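Local atomic coordinates of catalase-3 (Neurospora crassa, PDB entry 4AJ9), a protein that breaks down hydrogen peroxide to oxygen and water with the help of a heme cofactor, which probably protects cells from its toxic effects. Residues 87-92 with 124-129; 336-341 with 422-427. All blocks are in the same frame, centred on the assembly; numbering follows the deposited sequence.

Starting from the N terminus, the chain reaches contact 1 first. There the loop 87-92, between strands 68-77 and 96-104, folds back on strand 121-128, so the closed loop takes in strand 96-104. Contact 1 is complete before contact 2 begins; the two are in series, neither nested nor crossed. Contact 2 joins 336-341, whose short strand 337-338 pairs with strand 214-217 of the same antiparallel sheet, to 422-427, and the loop it closes includes helix 343-360. The centres of contacts 1 and 2 lie about 21 Å apart. T85 bridges the two neighbourhoods through its hydroxyl, which bonds with A87 N and G336 O. Contact 1 stays within one subunit, whereas contact 2 reaches the tetramer interfaces.

Contact 1 (87-92 with 124-129); sequences ASFLGA and TRFYTD
On the antiparallel beta-barrel of the catalase core, F89, in a single 3-10 turn of the loop between strands 68-77 and 96-104, lays its ring against F126 of strand 121-128. The rings are inclined to each other, with planes 36° apart and ring centroids 4.5 Å from each other. One corner does most of the touching: F89 CE2 sits over one face of the F126 ring, toward its rim, 3.7 Å from F126 CE2. T124 CG2 lies over the rim of the opposite face, and F75 meets F126 edge to face, so a flat, purely apolar side chain suits this buried place. F89 CG lies between its own backbone N and carbonyl carbon (chi1 78°), a torsion that swings the ring along the strand toward F126.

T128, two residues on and also directed at the loop, supplies a methyl group to the same phenylalanine. Threonine fits because its two branches divide the work: CG2 packs on F89 while OG1 bonds to G131 O, at the start of the next strand, across the tight turn. Where D129 reaches the surface, its OD1 and the OG of the buried S88 are modelled 2.3 Å apart, so short that the hydrogen bond there is doubtful in detail. Beneath them the packing is plainer, T128 CG2 resting 3.6 Å from F89 CB.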
ATOM      1  N   ALA C  87       1.869  33.931  16.555  1.00  9.30           N
ATOM      2  CA  ALA C  87       2.766  32.987  15.884  1.00 10.09           C
ATOM      3  C   ALA C  87       4.203  33.138  16.378  1.00  9.96           C
ATOM      4  O   ALA C  87       4.786  34.211  16.297  1.00 12.05           O
ATOM      5  CB  ALA C  87       2.700  33.166  14.369  1.00  7.31           C
ATOM      6  N   SER C  88       4.767  32.049  16.882  1.00  8.31           N
ATOM      7  CA  SER C  88       6.062  32.086  17.543  1.00  7.78           C
ATOM      8  C   SER C  88       7.195  32.480  16.596  1.00 10.54           C
ATOM      9  O   SER C  88       8.129  33.170  16.989  1.00  9.27           O
ATOM     10  CB  SER C  88       6.364  30.730  18.192  1.00  7.96           C
ATOM     11  OG  SER C  88       7.731  30.639  18.558  1.00 13.22           O
ATOM     12  N   PHE C  89       7.121  32.042  15.347  1.00  6.98           N
ATOM     13  CA  PHE C  89       8.204  32.332  14.415  1.00  7.05           C
ATOM     14  C   PHE C  89       8.244  33.813  14.025  1.00  6.66           C
ATOM     15  O   PHE C  89       9.221  34.278  13.444  1.00  8.79           O
ATOM     16  CB  PHE C  89       8.151  31.417  13.185  1.00  7.73           C
ATOM     17  CG  PHE C  89       7.115  31.806  12.159  1.00  7.75           C
ATOM     18  CD1 PHE C  89       5.769  31.537  12.374  1.00  7.40           C
ATOM     19  CD2 PHE C  89       7.493  32.414  10.971  1.00  7.06           C
ATOM     20  CE1 PHE C  89       4.824  31.883  11.431  1.00  9.23           C
ATOM     21  CE2 PHE C  89       6.551  32.752  10.018  1.00  8.87           C
ATOM     22  CZ  PHE C  89       5.220  32.495  10.251  1.00  8.66           C
ATOM     23  N   LEU C  90       7.190  34.551  14.355  1.00  6.56           N
ATOM     24  CA  LEU C  90       7.160  35.988  14.089  1.00  5.55           C
ATOM     25  C   LEU C  90       7.257  36.812  15.373  1.00 12.69           C
ATOM     26  O   LEU C  90       6.991  38.015  15.370  1.00  9.71           O
ATOM     27  CB  LEU C  90       5.895  36.348  13.311  1.00  5.84           C
ATOM     28  CG  LEU C  90       5.829  35.740  11.905  1.00  5.91           C
ATOM     29  CD1 LEU C  90       4.438  35.865  11.317  1.00  5.19           C
ATOM     30  CD2 LEU C  90       6.867  36.394  10.991  1.00  8.70           C
ATOM     31  N   GLY C  91       7.666  36.168  16.462  1.00  8.15           N
ATOM     32  CA  GLY C  91       7.556  36.765  17.782  1.00  8.39           C
ATOM     33  C   GLY C  91       8.725  37.596  18.293  1.00 13.23           C
ATOM     34  O   GLY C  91       8.642  38.170  19.371  1.00 11.73           O
ATOM     35  N   ALA C  92       9.812  37.672  17.536  1.00  7.97           N
ATOM     36  CA  ALA C  92      10.942  38.508  17.954  1.00 13.09           C
ATOM     37  C   ALA C  92      11.795  38.956  16.781  1.00 18.44           C
ATOM     38  O   ALA C  92      11.966  38.220  15.804  1.00 11.59           O
ATOM     39  CB  ALA C  92      11.805  37.778  18.978  1.00 13.58           C
ATOM     40  N   THR C 124       6.226  26.729   1.122  1.00  4.52           N
ATOM     41  CA  THR C 124       7.249  26.994   2.126  1.00  2.21           C
ATOM     42  C   THR C 124       6.868  26.362   3.449  1.00  5.28           C
ATOM     43  O   THR C 124       5.771  26.589   3.948  1.00  3.96           O
ATOM     44  CB  THR C 124       7.349  28.503   2.418  1.00  5.50           C
ATOM     45  OG1 THR C 124       7.619  29.218   1.209  1.00  5.93           O
ATOM     46  CG2 THR C 124       8.432  28.782   3.470  1.00  2.52           C
ATOM     47  N   ARG C 125       7.777  25.593   4.034  1.00  4.76           N
ATOM     48  CA  ARG C 125       7.558  25.115   5.394  1.00  3.68           C
ATOM     49  C   ARG C 125       8.435  25.885   6.376  1.00  5.74           C
ATOM     50  O   ARG C 125       9.653  26.003   6.179  1.00  5.64           O
ATOM     51  CB  ARG C 125       7.871  23.620   5.515  1.00  2.28           C
ATOM     52  CG  ARG C 125       7.948  23.142   6.978  1.00  2.90           C
ATOM     53  CD  ARG C 125       7.796  21.628   7.047  1.00  6.76           C
ATOM     54  NE  ARG C 125       6.537  21.237   6.426  1.00  3.79           N
ATOM     55  CZ  ARG C 125       6.275  20.034   5.940  1.00  5.07           C
ATOM     56  NH1 ARG C 125       7.188  19.069   6.011  1.00  2.55           N
ATOM     57  NH2 ARG C 125       5.089  19.801   5.375  1.00  2.84           N
ATOM     58  N   PHE C 126       7.821  26.403   7.435  1.00  6.24           N
ATOM     59  CA  PHE C 126       8.581  26.966   8.542  1.00  4.04           C
ATOM     60  C   PHE C 126       8.600  25.909   9.619  1.00  7.60           C
ATOM     61  O   PHE C 126       7.545  25.476  10.073  1.00  3.64           O
ATOM     62  CB  PHE C 126       7.889  28.213   9.109  1.00  3.91           C
ATOM     63  CG  PHE C 126       7.703  29.328   8.119  1.00  5.19           C
ATOM     64  CD1 PHE C 126       6.568  29.382   7.325  1.00  3.37           C
ATOM     65  CD2 PHE C 126       8.631  30.359   8.030  1.00  7.96           C
ATOM     66  CE1 PHE C 126       6.380  30.427   6.421  1.00  4.88           C
ATOM     67  CE2 PHE C 126       8.444  31.421   7.135  1.00  3.17           C
ATOM     68  CZ  PHE C 126       7.315  31.448   6.334  1.00  4.47           C
ATOM     69  N   TYR C 127       9.787  25.469  10.015  1.00  4.63           N
ATOM     70  CA  TYR C 127       9.905  24.500  11.087  1.00  5.54           C
ATOM     71  C   TYR C 127      10.006  25.278  12.410  1.00  5.32           C
ATOM     72  O   TYR C 127      11.104  25.453  12.953  1.00  5.78           O
ATOM     73  CB  TYR C 127      11.153  23.632  10.869  1.00  3.23           C
ATOM     74  CG  TYR C 127      11.146  22.762   9.624  1.00  6.28           C
ATOM     75  CD1 TYR C 127      11.572  23.259   8.383  1.00  6.47           C
ATOM     76  CD2 TYR C 127      10.758  21.428   9.692  1.00  7.06           C
ATOM     77  CE1 TYR C 127      11.584  22.443   7.249  1.00  7.25           C
ATOM     78  CE2 TYR C 127      10.768  20.611   8.571  1.00  5.49           C
ATOM     79  CZ  TYR C 127      11.183  21.123   7.354  1.00  7.66           C
ATOM     80  OH  TYR C 127      11.186  20.300   6.250  1.00  3.41           O
ATOM     81  N   THR C 128       8.867  25.767  12.910  1.00  3.92           N
ATOM     82  CA  THR C 128       8.860  26.665  14.071  1.00  6.50           C
ATOM     83  C   THR C 128       8.967  25.899  15.369  1.00  8.99           C
ATOM     84  O   THR C 128       8.790  24.678  15.396  1.00  6.48           O
ATOM     85  CB  THR C 128       7.590  27.539  14.143  1.00  5.15           C
ATOM     86  OG1 THR C 128       6.527  26.812  14.797  1.00  6.85           O
ATOM     87  CG2 THR C 128       7.144  27.964  12.752  1.00 10.77           C
ATOM     88  N   ASP C 129       9.251  26.612  16.454  1.00  6.38           N
ATOM     89  CA  ASP C 129       9.352  25.949  17.750  1.00  8.77           C
ATOM     90  C   ASP C 129       7.967  25.649  18.325  1.00  7.24           C
ATOM     91  O   ASP C 129       7.855  25.118  19.419  1.00  6.12           O
ATOM     92  CB  ASP C 129      10.219  26.752  18.721  1.00 12.46           C
ATOM     93  CG  ASP C 129       9.827  28.214  18.775  1.00 34.51           C
ATOM     94  OD1 ASP C 129       8.637  28.514  18.532  1.00 26.95           O
ATOM     95  OD2 ASP C 129      10.705  29.062  19.063  1.00 36.30           O
TER

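Contact 2 (336-341 with 422-427)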
ATOM      1  N   GLY C 336      -1.682  31.386  16.559  1.00  8.08           N
ATOM      2  CA  GLY C 336      -1.432  32.703  15.996  1.00  7.08           C
ATOM      3  C   GLY C 336      -1.959  32.873  14.577  1.00  7.68           C
ATOM      4  O   GLY C 336      -2.008  33.983  14.053  1.00  6.25           O
ATOM      5  N   VAL C 337      -2.357  31.770  13.951  1.00  4.74           N
ATOM      6  CA  VAL C 337      -2.891  31.808  12.600  1.00  2.55           C
ATOM      7  C   VAL C 337      -4.187  31.003  12.598  1.00  7.86           C
ATOM      8  O   VAL C 337      -4.305  30.032  13.349  1.00  6.30           O
ATOM      9  CB  VAL C 337      -1.893  31.177  11.594  1.00  3.00           C
ATOM     10  CG1 VAL C 337      -2.420  31.269  10.167  1.00  2.01           C
ATOM     11  CG2 VAL C 337      -0.519  31.845  11.701  1.00  5.34           C
ATOM     12  N   ASP C 338      -5.154  31.414  11.775  1.00  8.79           N
ATOM     13  CA  ASP C 338      -6.415  30.680  11.625  1.00  5.77           C
ATOM     14  C   ASP C 338      -6.884  30.664  10.170  1.00  5.94           C
ATOM     15  O   ASP C 338      -6.379  31.423   9.338  1.00  6.48           O
ATOM     16  CB  ASP C 338      -7.506  31.281  12.512  1.00  4.34           C
ATOM     17  CG  ASP C 338      -8.665  30.311  12.766  1.00  5.01           C
ATOM     18  OD1 ASP C 338      -8.531  29.117  12.429  1.00  7.47           O
ATOM     19  OD2 ASP C 338      -9.707  30.740  13.312  1.00  7.92           O
ATOM     20  N   PHE C 339      -7.865  29.807   9.881  1.00  4.56           N
ATOM     21  CA  PHE C 339      -8.431  29.693   8.541  1.00  3.85           C
ATOM     22  C   PHE C 339      -9.519  30.730   8.332  1.00  7.06           C
ATOM     23  O   PHE C 339      -9.974  31.363   9.282  1.00  5.64           O
ATOM     24  CB  PHE C 339      -9.039  28.305   8.341  1.00  4.76           C
ATOM     25  CG  PHE C 339      -8.088  27.183   8.641  1.00  5.92           C
ATOM     26  CD1 PHE C 339      -6.974  26.972   7.843  1.00  2.49           C
ATOM     27  CD2 PHE C 339      -8.300  26.347   9.731  1.00  4.37           C
ATOM     28  CE1 PHE C 339      -6.085  25.941   8.128  1.00  7.96           C
ATOM     29  CE2 PHE C 339      -7.411  25.313  10.022  1.00  6.82           C
ATOM     30  CZ  PHE C 339      -6.303  25.112   9.218  1.00  4.33           C
ATOM     31  N   THR C 340      -9.930  30.901   7.082  1.00  5.25           N
ATOM     32  CA  THR C 340     -11.180  31.589   6.809  1.00  8.27           C
ATOM     33  C   THR C 340     -12.121  30.661   6.072  1.00  9.70           C
ATOM     34  O   THR C 340     -11.750  29.553   5.652  1.00  5.24           O
ATOM     35  CB  THR C 340     -11.014  32.863   5.969  1.00  5.33           C
ATOM     36  OG1 THR C 340     -10.582  32.513   4.651  1.00  7.10           O
ATOM     37  CG2 THR C 340     -10.021  33.839   6.626  1.00  3.56           C
ATOM     38  N   GLU C 341     -13.337  31.154   5.893  1.00  5.27           N
ATOM     39  CA  GLU C 341     -14.411  30.408   5.275  1.00  5.80           C
ATOM     40  C   GLU C 341     -14.335  30.428   3.748  1.00 10.28           C
ATOM     41  O   GLU C 341     -15.352  30.298   3.070  1.00 14.21           O
ATOM     42  CB  GLU C 341     -15.756  30.977   5.747  1.00  6.03           C
ATOM     43  CG  GLU C 341     -16.062  30.715   7.220  1.00  8.49           C
ATOM     44  CD  GLU C 341     -15.349  31.671   8.175  1.00  9.07           C
ATOM     45  OE1 GLU C 341     -14.522  32.492   7.728  1.00  9.94           O
ATOM     46  OE2 GLU C 341     -15.628  31.603   9.387  1.00 11.66           O
ATOM     47  N   PRO C 422     -11.750  33.209  18.421  1.00 11.65           N
ATOM     48  CA  PRO C 422     -12.917  33.138  19.306  1.00 11.17           C
ATOM     49  C   PRO C 422     -14.157  33.883  18.779  1.00 13.76           C
ATOM     50  O   PRO C 422     -15.286  33.504  19.104  1.00 22.55           O
ATOM     51  CB  PRO C 422     -12.411  33.755  20.627  1.00 20.21           C
ATOM     52  CG  PRO C 422     -11.125  34.422  20.307  1.00 20.77           C
ATOM     53  CD  PRO C 422     -10.559  33.762  19.090  1.00 11.31           C
ATOM     54  N   GLY C 423     -13.965  34.914  17.970  1.00 13.07           N
ATOM     55  CA  GLY C 423     -15.108  35.666  17.480  1.00 26.71           C
ATOM     56  C   GLY C 423     -15.913  35.036  16.349  1.00 19.26           C
ATOM     57  O   GLY C 423     -17.006  35.504  16.021  1.00 16.36           O
ATOM     58  N   ARG C 424     -15.388  33.968  15.758  0.98 13.19           N
ATOM     59  CA  ARG C 424     -16.017  33.379  14.580  0.98 11.90           C
ATOM     60  C   ARG C 424     -17.369  32.750  14.879  0.98 12.60           C
ATOM     61  O   ARG C 424     -17.537  32.053  15.881  0.98 16.90           O
ATOM     62  CB  ARG C 424     -15.082  32.373  13.906  0.98  9.23           C
ATOM     63  CG  ARG C 424     -13.890  33.042  13.222  0.98  8.44           C
ATOM     64  CD  ARG C 424     -12.946  32.017  12.630  0.98  6.90           C
ATOM     65  NE  ARG C 424     -13.538  31.263  11.523  0.98  9.39           N
ATOM     66  CZ  ARG C 424     -13.042  30.109  11.082  0.98  7.34           C
ATOM     67  NH1 ARG C 424     -11.966  29.597  11.667  0.98  7.05           N
ATOM     68  NH2 ARG C 424     -13.619  29.461  10.077  0.98  5.02           N
ATOM     69  N   THR C 425     -18.329  33.011  14.000  1.00 13.77           N
ATOM     70  CA  THR C 425     -19.686  32.497  14.161  1.00 18.55           C
ATOM     71  C   THR C 425     -20.199  31.887  12.867  1.00 16.31           C
ATOM     72  O   THR C 425     -19.710  32.209  11.782  1.00 21.39           O
ATOM     73  CB  THR C 425     -20.659  33.620  14.532  1.00 21.49           C
ATOM     74  OG1 THR C 425     -20.712  34.564  13.455  1.00 16.50           O
ATOM     75  CG2 THR C 425     -20.205  34.322  15.801  1.00 15.72           C
ATOM     76  N   ALA C 426     -21.192  31.010  12.992  1.00 16.11           N
ATOM     77  CA  ALA C 426     -21.908  30.483  11.841  1.00 21.55           C
ATOM     78  C   ALA C 426     -23.339  30.993  11.875  1.00 27.03           C
ATOM     79  O   ALA C 426     -23.967  31.038  12.937  1.00 26.07           O
ATOM     80  CB  ALA C 426     -21.891  28.967  11.840  1.00 15.32           C
ATOM     81  N   SER C 427     -23.856  31.380  10.716  1.00 20.10           N
ATOM     82  CA  SER C 427     -25.219  31.878  10.645  1.00 19.50           C
ATOM     83  C   SER C 427     -25.935  31.467   9.367  1.00 20.50           C
ATOM     84  O   SER C 427     -25.425  31.648   8.262  1.00 18.63           O
ATOM     85  CB  SER C 427     -25.244  33.400  10.786  1.00 23.31           C
ATOM     86  OG  SER C 427     -26.570  33.847  10.999  1.00 29.73           O
TER
HETATM   87  O   HOH W   1     -16.788  33.637  11.058  1.00 19.26           O
HETATM   88  O   HOH W   2     -18.381  30.688   9.813  1.00 21.12           O
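R424 reaches into the 336-341 segment and sets its guanidinium between two carboxylates, D338 and E341. On the tight side R424 NH1 bonds to D338 OD2 at 3.0 Å, meeting the oxygen from above the carboxylate plane. E341 approaches R424 from the opposite direction, and its OE2 lies in the guanidinium plane, 3.0 Å from R424 NE; the further bond from R424 NH2 to this oxygen is weak. The two planes stand 89° apart, so one oxygen takes both N-H groups instead of the carboxylate pairing side by side with them. A bend at chi3 of R424 (66°) turns the head group toward this fork, while F339 O lies over one face, toward the rim near NH1. Arginine suits the place because several N-H groups point outward at once: NH2 also forms a salt bridge with E43 of the fourth subunit.

The looser side is wet. Two waters donate to E341 OE2 and bridge it to T425 O; water 2 lies 2.8 Å from T425 O, whereas water 1 holds that carbonyl weakly. T421 OG1 is a second partner of D338 OD2. With R424 against both acids and R215 on E341 OE1, the carboxylates probably stay ionised. T425 and A426 pair antiparallel with a strand of the second subunit, and this sheet and the salt-bridge network fit the interlocked tetramer of the catalase family.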